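Local coordinates for protein telomerase reverse transcriptase (Candida tropicalis MYA-3404, PDB 6ZD1) that probably extends chromosome ends by reverse transcription, adding telomeric repeats copied from a template within the telomerase RNA, at residues Gly375-Asp378 / Glu379-Leu383. Numbering follows the deposited sequence.
Sequences GTLD and EFLKL
Thr376 and Glu379 are joined at the two ends of a type I beta turn, in the loop between strands 368-372 and 389-390 of the reverse transcriptase region. The carboxylate of Glu379 turns back on the backbone amide of Thr376, so that the last residue of the turn grips the first.

Among the hydrogen bonds, that from Thr376 N to Glu379 OE2 is the straightest, 3.2 Å long with an N-H...O angle of 156°. The amide approaches from above the carboxylate plane, 55° out of it. Glu379 folds back to receive it through a bend at chi2 (111°), and its chain crosses that of Thr376 at about a right angle, with Thr376 CB 3.5 Å from Glu379 OE2. The turn itself closes only weakly, Glu379 N lying 3.2 Å from Thr376 O, and the same amide makes a second weak bond to Leu377 O.

Salt bridges tie the turn to helix 263-298: Glu379 OE1 pairs with Lys278, and Asp378 OD2 with Lys270. Lys278 thus takes one carboxylate oxygen of Glu379 while the Thr376 amide takes the other, which should limit rotation of the group. Asp378 OD2 is also 4.3 Å from Lys382 NZ, too far for a salt bridge, though the opposite charges should still attract.

The apolar part is made by Leu381. Leu377, which also packs on Ala661 and Arg662 of helix 642-664, brings its CG to 3.7 Å from Leu381 CD2. The side chains of Leu381 and Asp378 run alongside each other in the same direction, and the second methyl of Leu381, CD1, rests on the backbone of Asp378, 3.3 Å from its CA.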
ATOM      1  N   GLY A 375      12.000   5.674 -14.399  1.00 79.19           N
ATOM      2  CA  GLY A 375      13.038   4.926 -13.729  1.00 87.28           C
ATOM      3  C   GLY A 375      12.470   3.893 -12.780  1.00 92.26           C
ATOM      4  O   GLY A 375      11.264   3.818 -12.546  1.00 92.39           O
ATOM      5  N   THR A 376      13.372   3.100 -12.219  1.00100.84           N
ATOM      6  CA  THR A 376      13.056   2.109 -11.208  1.00101.93           C
ATOM      7  C   THR A 376      13.534   2.651  -9.867  1.00100.85           C
ATOM      8  O   THR A 376      14.397   3.532  -9.813  1.00 97.02           O
ATOM      9  CB  THR A 376      13.733   0.769 -11.537  1.00100.74           C
ATOM     10  OG1 THR A 376      13.411   0.378 -12.879  1.00103.43           O
ATOM     11  CG2 THR A 376      13.302  -0.323 -10.562  1.00105.54           C
ATOM     12  N   LEU A 377      12.919   2.177  -8.778  1.00 94.53           N
ATOM     13  CA  LEU A 377      13.399   2.552  -7.448  1.00 92.12           C
ATOM     14  C   LEU A 377      14.873   2.230  -7.318  1.00 98.96           C
ATOM     15  O   LEU A 377      15.683   3.092  -6.954  1.00105.07           O
ATOM     16  CB  LEU A 377      12.611   1.847  -6.343  1.00 88.23           C
ATOM     17  CG  LEU A 377      13.205   2.150  -4.958  1.00 96.66           C
ATOM     18  CD1 LEU A 377      13.126   3.640  -4.672  1.00 87.99           C
ATOM     19  CD2 LEU A 377      12.544   1.354  -3.868  1.00 92.34           C
ATOM     20  N   ASP A 378      15.214   0.974  -7.633  1.00 91.46           N
ATOM     21  CA  ASP A 378      16.599   0.438  -7.516  1.00108.13           C
ATOM     22  C   ASP A 378      17.540   1.073  -8.549  1.00112.94           C
ATOM     23  O   ASP A 378      18.527   0.409  -8.922  1.00116.00           O
ATOM     24  CB  ASP A 378      16.610  -1.091  -7.615  1.00101.26           C
ATOM     25  CG  ASP A 378      15.321  -1.735  -7.134  1.00107.90           C
ATOM     26  OD1 ASP A 378      14.604  -1.089  -6.344  1.00117.96           O
ATOM     27  OD2 ASP A 378      15.045  -2.875  -7.554  1.00 98.56           O
ATOM     28  N   GLU A 379      17.252   2.300  -8.991  1.00116.25           N
ATOM     29  CA  GLU A 379      18.142   2.998  -9.960  1.00105.17           C
ATOM     30  C   GLU A 379      19.146   3.831  -9.156  1.00112.25           C
ATOM     31  O   GLU A 379      20.351   3.508  -9.179  1.00123.04           O
ATOM     32  CB  GLU A 379      17.321   3.878 -10.903  1.00113.35           C
ATOM     33  CG  GLU A 379      17.951   4.049 -12.273  1.00112.19           C
ATOM     34  CD  GLU A 379      17.201   3.368 -13.404  1.00101.88           C
ATOM     35  OE1 GLU A 379      17.451   3.720 -14.574  1.00104.58           O
ATOM     36  OE2 GLU A 379      16.367   2.488 -13.113  1.00100.38           O
ATOM     37  N   PHE A 380      18.641   4.864  -8.477  1.00107.54           N
ATOM     38  CA  PHE A 380      19.415   5.750  -7.610  1.00114.82           C
ATOM     39  C   PHE A 380      20.169   4.950  -6.569  1.00115.64           C
ATOM     40  O   PHE A 380      21.402   4.992  -6.497  1.00128.85           O
ATOM     41  CB  PHE A 380      18.483   6.788  -6.972  1.00119.73           C
ATOM     42  CG  PHE A 380      17.679   7.528  -7.993  1.00119.29           C
ATOM     43  CD1 PHE A 380      16.534   6.952  -8.529  1.00110.81           C
ATOM     44  CD2 PHE A 380      18.091   8.758  -8.468  1.00118.38           C
ATOM     45  CE1 PHE A 380      15.806   7.602  -9.499  1.00111.09           C
ATOM     46  CE2 PHE A 380      17.361   9.422  -9.441  1.00115.33           C
ATOM     47  CZ  PHE A 380      16.214   8.837  -9.957  1.00113.12           C
ATOM     48  N   LEU A 381      19.441   4.205  -5.752  1.00104.25           N
ATOM     49  CA  LEU A 381      20.069   3.122  -5.020  1.00 99.69           C
ATOM     50  C   LEU A 381      20.597   2.094  -6.015  1.00107.52           C
ATOM     51  O   LEU A 381      19.889   1.686  -6.941  1.00117.60           O
ATOM     52  CB  LEU A 381      19.091   2.501  -4.019  1.00 89.05           C
ATOM     53  CG  LEU A 381      17.801   1.839  -4.506  1.00 99.63           C
ATOM     54  CD1 LEU A 381      17.966   0.331  -4.462  1.00115.77           C
ATOM     55  CD2 LEU A 381      16.631   2.290  -3.650  1.00 96.43           C
ATOM     56  N   LYS A 382      21.857   1.706  -5.833  1.00111.20           N
ATOM     57  CA  LYS A 382      22.728   0.933  -6.727  1.00109.97           C
ATOM     58  C   LYS A 382      23.329   1.744  -7.876  1.00105.34           C
ATOM     59  O   LYS A 382      24.075   1.162  -8.645  1.00113.56           O
ATOM     60  CB  LYS A 382      22.028  -0.281  -7.362  1.00 90.36           C
ATOM     61  CG  LYS A 382      21.266  -1.203  -6.430  1.00106.00           C
ATOM     62  CD  LYS A 382      20.236  -1.971  -7.251  1.00 99.04           C
ATOM     63  CE  LYS A 382      20.142  -3.442  -6.881  1.00108.47           C
ATOM     64  NZ  LYS A 382      19.111  -4.131  -7.713  1.00100.30           N
ATOM     65  N   LEU A 383      23.026   3.036  -8.044  1.00108.09           N
ATOM     66  CA  LEU A 383      23.881   3.864  -8.899  1.00 98.11           C
ATOM     67  C   LEU A 383      24.217   5.232  -8.311  1.00112.57           C
ATOM     68  O   LEU A 383      25.110   5.897  -8.845  1.00119.97           O
ATOM     69  CB  LEU A 383      23.261   4.061 -10.297  1.00 92.33           C
ATOM     70  CG  LEU A 383      22.765   2.883 -11.164  1.00 92.16           C
ATOM     71  CD1 LEU A 383      21.995   3.407 -12.369  1.00 87.72           C
ATOM     72  CD2 LEU A 383      23.871   1.945 -11.631  1.00 93.85           C
TER